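PDB 2GNO: DNA polymerase III, gamma subunit-related protein from Thermotoga maritima, which probably binds DNA and is related to the gamma subunit of bacterial DNA polymerase III. Local coordinates for residues D51-D56 / I67-D72; L147-E150 / W156-L159; E178-L183 / K202-Y207. All coordinates share one frame; numbering follows the deposited sequence. Where two conformers were deposited one is given.

Contact 1 (D51-D56 / I67-D72); sequences DVLEID and IRTIKD
Ile55 and Ile70 meet through their middle methylenes, CG1 of Ile55 lying 3.7 Å from CG1 of Ile70. The two branched chains cross obliquely, and Ile70 CD1 also lies 3.9 Å from Ile55 CG1. In Ile70 the first torsion places CG1 anti to the carbonyl carbon (chi1 -65°), and this branch carries the chain toward the strand although the bond from CA to CB does not aim there. Leu53, two residues earlier on the strand, comes in by one methyl: its CD2 lies 4.0 Å from Ile70 CA, against the helix backbone, and 4.3 Å from CG1 of the same residue. The same methyl brushes CG2 of Thr69 at 4.3 Å. Threonine suits this margin because its methyl can join the apolar surface while OG1 is bonded to Asp65 O, one turn back in the helix. Beta-branched Ile55 suits a strand, and Ile70 suits its buried place on the helix by being wholly apolar. No hydrogen bond links the segments.

Around this first shell, strand 52-55 is paired by backbone bonds with strand 84-88, whose Val86 and Val88 also touch Ile70, while Asp51 receives the backbone N-H groups of Glu79, Leu80 and Tyr81. The short axes run almost antiparallel, at 175° and 10.0 Å, as expected for strand and helix in a beta-alpha-beta crossover. Helix 64-74 thus packs on an outermost strand of the five-stranded parallel sheet and leads to strand 84-88 beside it, while Val52 and Glu54 touch helix 30-43 on the other face.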
# COMPACT_ATOMS: atom_id res chain seq x y z
N ASP A 51 -13.06 -14.53 -15.11
CA ASP A 51 -14.16 -13.87 -14.36
C ASP A 51 -13.82 -12.60 -13.54
O ASP A 51 -14.73 -11.85 -13.22
CB ASP A 51 -14.83 -14.90 -13.45
CG ASP A 51 -15.51 -16.03 -14.22
OD1 ASP A 51 -15.42 -16.04 -15.45
OD2 ASP A 51 -16.15 -16.90 -13.60
N VAL A 52 -12.56 -12.39 -13.18
CA VAL A 52 -12.10 -11.22 -12.43
C VAL A 52 -10.81 -10.63 -13.01
O VAL A 52 -9.81 -11.35 -13.15
CB VAL A 52 -11.80 -11.54 -10.93
CG1 VAL A 52 -11.43 -10.26 -10.16
CG2 VAL A 52 -12.96 -12.24 -10.27
N LEU A 53 -10.82 -9.33 -13.29
CA LEU A 53 -9.66 -8.63 -13.84
C LEU A 53 -9.19 -7.59 -12.83
O LEU A 53 -9.99 -6.80 -12.35
CB LEU A 53 -10.01 -7.91 -15.15
CG LEU A 53 -8.94 -6.97 -15.74
CD1 LEU A 53 -7.69 -7.73 -16.11
CD2 LEU A 53 -9.49 -6.21 -16.91
N GLU A 54 -7.89 -7.58 -12.56
CA GLU A 54 -7.29 -6.63 -11.65
C GLU A 54 -6.46 -5.65 -12.45
O GLU A 54 -5.63 -6.06 -13.27
CB GLU A 54 -6.42 -7.36 -10.64
CG GLU A 54 -5.92 -6.53 -9.48
CD GLU A 54 -5.06 -7.34 -8.51
OE1 GLU A 54 -4.86 -8.54 -8.74
OE2 GLU A 54 -4.58 -6.77 -7.51
N ILE A 55 -6.70 -4.35 -12.25
CA ILE A 55 -5.96 -3.28 -12.91
C ILE A 55 -5.17 -2.59 -11.83
O ILE A 55 -5.74 -2.05 -10.88
CB ILE A 55 -6.89 -2.31 -13.66
CG1 ILE A 55 -7.53 -3.00 -14.88
CG2 ILE A 55 -6.14 -1.07 -14.13
CD1 ILE A 55 -6.56 -3.35 -16.05
N ASP A 56 -3.84 -2.63 -11.96
CA ASP A 56 -2.94 -2.01 -10.97
C ASP A 56 -1.55 -1.79 -11.62
O ASP A 56 -0.63 -2.55 -11.38
CB ASP A 56 -2.83 -2.96 -9.78
CG ASP A 56 -2.10 -2.37 -8.58
OD1 ASP A 56 -2.01 -1.14 -8.43
OD2 ASP A 56 -1.65 -3.16 -7.75
N ILE A 67 -8.10 1.31 -19.71
CA ILE A 67 -9.56 1.36 -19.82
C ILE A 67 -10.02 0.53 -21.03
O ILE A 67 -11.07 -0.11 -20.98
CB ILE A 67 -10.10 2.80 -19.86
CG1 ILE A 67 -9.64 3.58 -18.61
CG2 ILE A 67 -11.63 2.82 -19.97
CD1 ILE A 67 -9.91 2.95 -17.26
N ARG A 68 -9.26 0.52 -22.12
CA ARG A 68 -9.64 -0.30 -23.26
C ARG A 68 -9.61 -1.77 -22.85
O ARG A 68 -10.52 -2.49 -23.19
CB ARG A 68 -8.75 -0.07 -24.47
CG ARG A 68 -8.93 1.28 -25.08
CD ARG A 68 -8.19 1.39 -26.38
NE ARG A 68 -8.19 2.77 -26.87
CZ ARG A 68 -7.22 3.68 -26.73
NH1 ARG A 68 -6.05 3.40 -26.12
NH2 ARG A 68 -7.40 4.89 -27.24
N THR A 69 -8.58 -2.17 -22.08
CA THR A 69 -8.45 -3.53 -21.59
C THR A 69 -9.68 -3.94 -20.81
O THR A 69 -10.22 -5.01 -21.06
CB THR A 69 -7.22 -3.73 -20.70
OG1 THR A 69 -6.06 -3.34 -21.44
CG2 THR A 69 -7.08 -5.21 -20.29
N ILE A 70 -10.11 -3.08 -19.90
CA ILE A 70 -11.28 -3.31 -19.09
C ILE A 70 -12.54 -3.46 -19.96
O ILE A 70 -13.34 -4.39 -19.75
CB ILE A 70 -11.51 -2.14 -18.10
CG1 ILE A 70 -10.37 -2.02 -17.06
CG2 ILE A 70 -12.84 -2.33 -17.37
CD1 ILE A 70 -10.35 -0.73 -16.25
N LYS A 71 -12.73 -2.54 -20.90
CA LYS A 71 -13.92 -2.59 -21.78
C LYS A 71 -13.99 -3.88 -22.61
O LYS A 71 -15.08 -4.42 -22.80
CB LYS A 71 -14.03 -1.33 -22.65
CG LYS A 71 -14.35 -0.05 -21.85
CD LYS A 71 -14.64 1.19 -22.72
CE LYS A 71 -13.49 1.61 -23.63
NZ LYS A 71 -13.80 2.89 -24.38
N ASP A 72 -12.85 -4.38 -23.09
CA ASP A 72 -12.82 -5.64 -23.87
C ASP A 72 -13.21 -6.81 -22.97
O ASP A 72 -14.00 -7.66 -23.37
CB ASP A 72 -11.44 -5.90 -24.48
CG ASP A 72 -11.44 -7.06 -25.50

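Contact 2 (L147-E150 / W156-L159); sequences LVKE and WEEL
Lys149 lies over one face of the Trp156 indole, a CH-pi contact made by the aliphatic part of the lysine. Its CG stands 3.4 Å from the centroid of the five-membered ring and only 10° off the ring normal. Beyond CG the chain is extended, so CE passes along the pyrrole side and comes to 3.4 Å from Trp156 NE1. Lysine suits this place because its methylenes can cover an aromatic surface while the ammonium group stays at the margin.

The apolar packing is made by Val148. Its CG1 approaches the benzene part of the indole obliquely, 3.4 Å from Trp156 CZ3, and its CB follows at 3.5 Å from the same atom. With CG of Trp156 anti to the backbone N (chi1 -178°), the indole reaches back to helix 142-152. This helix and helix 155-158 are consecutive, the second short and weakly bonded, within the sequence range of the AAA+ lid, and Val148 also touches Tyr173 of helix 166-189. Replacing Trp156 by an alanine is likely to open a gap beside Val148 and leave the Lys149 chain without the ring it lies on.

Charge plays a looser part. Lys149 NZ is 5.0 Å from Glu157 OE2, too far for a salt bridge, yet the opposite charges probably attract; Lys149 NZ also makes a long, weak ion pair with Asp146. Glu157 folds back toward the lysine, its CD in the plane of the indole at the ring edge, and being exposed can keep its carboxylate near solvent. Leu162 and Glu163 add further contacts to Trp156.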
# COMPACT_ATOMS: atom_id res chain seq x y z
N LEU A 147 -7.36 -8.72 17.79
CA LEU A 147 -7.09 -10.09 17.40
C LEU A 147 -5.60 -10.27 17.04
O LEU A 147 -4.99 -11.25 17.46
CB LEU A 147 -8.05 -10.51 16.26
CG LEU A 147 -8.42 -11.97 15.98
CD1 LEU A 147 -9.53 -12.02 14.92
CD2 LEU A 147 -7.24 -12.80 15.58
N VAL A 148 -5.00 -9.31 16.30
CA VAL A 148 -3.57 -9.39 15.94
C VAL A 148 -2.68 -9.11 17.17
O VAL A 148 -1.73 -9.86 17.41
CB VAL A 148 -3.18 -8.49 14.74
CG1 VAL A 148 -1.69 -8.68 14.39
CG2 VAL A 148 -4.06 -8.81 13.52
N LYS A 149 -2.99 -8.05 17.94
CA LYS A 149 -2.25 -7.71 19.17
C LYS A 149 -2.09 -8.93 20.06
O LYS A 149 -1.00 -9.20 20.55
CB LYS A 149 -2.99 -6.66 20.01
CG LYS A 149 -2.96 -5.24 19.53
CD LYS A 149 -3.89 -4.38 20.37
CE LYS A 149 -3.98 -2.95 19.90
NZ LYS A 149 -4.96 -2.20 20.74
N GLU A 150 -3.20 -9.64 20.27
CA GLU A 150 -3.22 -10.84 21.10
C GLU A 150 -2.39 -11.98 20.51
O GLU A 150 -1.79 -12.74 21.25
CB GLU A 150 -4.66 -11.31 21.38
N TRP A 156 3.33 -5.90 18.40
CA TRP A 156 2.38 -4.94 17.83
C TRP A 156 2.80 -3.50 18.11
O TRP A 156 2.83 -2.67 17.20
CB TRP A 156 0.97 -5.21 18.37
CG TRP A 156 -0.09 -4.30 17.81
CD1 TRP A 156 -0.54 -3.13 18.36
CD2 TRP A 156 -0.82 -4.47 16.59
NE1 TRP A 156 -1.52 -2.58 17.57
CE2 TRP A 156 -1.70 -3.37 16.47
CE3 TRP A 156 -0.83 -5.44 15.59
CZ2 TRP A 156 -2.58 -3.22 15.39
CZ3 TRP A 156 -1.70 -5.29 14.52
CH2 TRP A 156 -2.57 -4.19 14.44
N GLU A 157 3.13 -3.20 19.36
CA GLU A 157 3.59 -1.85 19.73
C GLU A 157 4.98 -1.56 19.13
O GLU A 157 5.32 -0.41 18.87
CB GLU A 157 3.55 -1.62 21.25
CG GLU A 157 2.14 -1.41 21.86
CD GLU A 157 1.20 -2.62 21.80
OE1 GLU A 157 1.68 -3.78 21.78
OE2 GLU A 157 -0.03 -2.41 21.81
N GLU A 158 5.75 -2.62 18.89
CA GLU A 158 7.10 -2.55 18.31
C GLU A 158 7.10 -2.35 16.78
O GLU A 158 8.12 -2.02 16.18
CB GLU A 158 7.81 -3.85 18.72
CG GLU A 158 9.27 -4.00 18.40
CD GLU A 158 9.93 -5.17 19.16
OE1 GLU A 158 9.59 -5.43 20.35
OE2 GLU A 158 10.84 -5.81 18.60
N LEU A 159 5.94 -2.52 16.14
CA LEU A 159 5.78 -2.38 14.69
C LEU A 159 4.59 -1.46 14.40
O LEU A 159 3.53 -1.93 14.00
CB LEU A 159 5.57 -3.77 14.11
CG LEU A 159 6.70 -4.76 14.34
CD1 LEU A 159 6.27 -6.14 13.85
CD2 LEU A 159 7.99 -4.32 13.67

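Contact 3 (E178-L183 / K202-Y207); sequences EKLSGL and KGLEGY
Leu180 opens the contact by setting its CD1 4.1 Å from CD2 of Leu204, the two leucines meeting at a slant. Around it gather Leu155, Leu159, Ala172 and Leu208, an apolar setting that suits a buried leucine.

One helical turn on, Leu183 meets two residues. Its CD2 touches the same Leu204 methyl more loosely, at 4.5 Å. In one of the two conformers of Glu205, Leu183 CD1 rests 4.1 Å from Glu205 CD, the glutamate crossing it at about a right angle. The first torsion of Leu183 (chi1 179°) carries CG toward helix 203-219, and the second (chi2 56°) turns one methyl to each neighbour. Glutamate suits this rim because, in that conformer, its methylenes extend until OE2 forms a salt bridge with Lys198 NZ.

Helix 166-189, in the AAA+ lid sequence range, thus packs on the start of helix 203-219. The short axes are inclined at 40° and approach no closer than 11.9 Å, so only side-chain ends touch. Leu204 N bonds to Glu171 OE2, also of helix 166-189. Between the two segments the contact is apolar packing of modest tightness, with the polar bonds lying at its border.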
# COMPACT_ATOMS: atom_id res chain seq x y z
N GLU A 178 6.30 -16.28 17.41
CA GLU A 178 7.61 -16.92 17.24
C GLU A 178 8.25 -16.73 15.87
O GLU A 178 9.44 -16.43 15.78
CB GLU A 178 7.50 -18.43 17.54
N LYS A 179 7.47 -16.91 14.80
CA LYS A 179 8.00 -16.74 13.44
C LYS A 179 8.26 -15.26 13.10
O LYS A 179 9.20 -14.95 12.35
CB LYS A 179 7.11 -17.43 12.40
CG LYS A 179 7.01 -18.96 12.56
CD LYS A 179 6.23 -19.55 11.39
CE LYS A 179 6.15 -21.07 11.42
NZ LYS A 179 5.42 -21.59 10.21
N LEU A 180 7.44 -14.35 13.66
CA LEU A 180 7.63 -12.91 13.45
C LEU A 180 8.93 -12.53 14.14
O LEU A 180 9.77 -11.90 13.53
CB LEU A 180 6.44 -12.09 13.97
CG LEU A 180 6.50 -10.57 13.79
CD1 LEU A 180 6.84 -10.13 12.37
CD2 LEU A 180 5.18 -9.96 14.23
N SER A 181 9.10 -12.95 15.39
CA SER A 181 10.34 -12.67 16.11
C SER A 181 11.50 -13.35 15.40
O SER A 181 12.56 -12.76 15.27
CB SER A 181 10.27 -13.12 17.56
OG SER A 181 9.29 -12.37 18.24
N GLY A 182 11.29 -14.58 14.90
CA GLY A 182 12.34 -15.29 14.15
C GLY A 182 12.73 -14.60 12.84
O GLY A 182 13.90 -14.66 12.43
N LEU A 183 11.76 -13.99 12.16
CA LEU A 183 12.02 -13.26 10.90
C LEU A 183 12.83 -12.00 11.20
O LEU A 183 13.72 -11.62 10.43
CB LEU A 183 10.71 -12.89 10.18
CG LEU A 183 10.81 -12.11 8.86
CD1 LEU A 183 11.68 -12.85 7.87
CD2 LEU A 183 9.45 -11.84 8.26
N LYS A 202 7.53 -5.75 -1.15
CA LYS A 202 6.23 -5.33 -0.66
C LYS A 202 5.95 -5.96 0.70
O LYS A 202 6.61 -6.92 1.12
CB LYS A 202 5.13 -5.76 -1.62
N GLY A 203 4.99 -5.39 1.39
CA GLY A 203 4.55 -5.92 2.65
C GLY A 203 5.49 -5.97 3.83
O GLY A 203 6.35 -5.11 3.98
N LEU A 204 5.28 -7.00 4.65
CA LEU A 204 6.00 -7.23 5.89
C LEU A 204 7.49 -7.37 5.77
O LEU A 204 8.22 -6.68 6.51
CB LEU A 204 5.45 -8.47 6.61
CG LEU A 204 6.00 -8.79 8.02
CD1 LEU A 204 5.77 -7.65 8.99
CD2 LEU A 204 5.35 -10.02 8.53
N GLU A 205 7.97 -8.25 4.88
CA GLU A 205 9.41 -8.44 4.82
C GLU A 205 10.14 -7.14 4.43
O GLU A 205 11.13 -6.82 5.06
CB GLU A 205 9.80 -9.71 4.06
CG GLU A 205 11.24 -10.20 4.31
CD GLU A 205 11.46 -11.69 3.98
OE1 GLU A 205 10.48 -12.46 3.89
OE2 GLU A 205 12.63 -12.12 3.88
N GLY A 206 9.61 -6.37 3.49
CA GLY A 206 10.20 -5.10 3.13
C GLY A 206 10.26 -4.11 4.29
O GLY A 206 11.26 -3.39 4.45
N TYR A 207 9.19 -4.06 5.08
CA TYR A 207 9.09 -3.19 6.25
C TYR A 207 10.14 -3.54 7.31
O TYR A 207 10.82 -2.66 7.82
CB TYR A 207 7.66 -3.25 6.80
CG TYR A 207 7.44 -2.58 8.13
CD1 TYR A 207 7.87 -1.27 8.35
CD2 TYR A 207 6.71 -3.21 9.13
CE1 TYR A 207 7.66 -0.65 9.57
CE2 TYR A 207 6.47 -2.59 10.34
CZ TYR A 207 6.95 -1.31 10.56
OH TYR A 207 6.68 -0.67 11.75

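How the contacts relate
Contact 1 belongs to the sheet-bearing part of the chain, whereas contacts 2 and 3 join helix to helix. It stands apart: its centre is about 37 Å from that of contact 2 and about 32 Å from that of contact 3. The latter two touch, Leu159 packing on both Leu180 and Tyr207, and helices 155-158 and 166-189 follow each other in the chain. All three are partly buried, each pairing two buried residues with more open ones. Their chemistry differs: aliphatic branches join strand to helix in contact 1, an indole takes a lysine chain and a valine in contact 2, and leucine methyls border a carboxylate in contact 3.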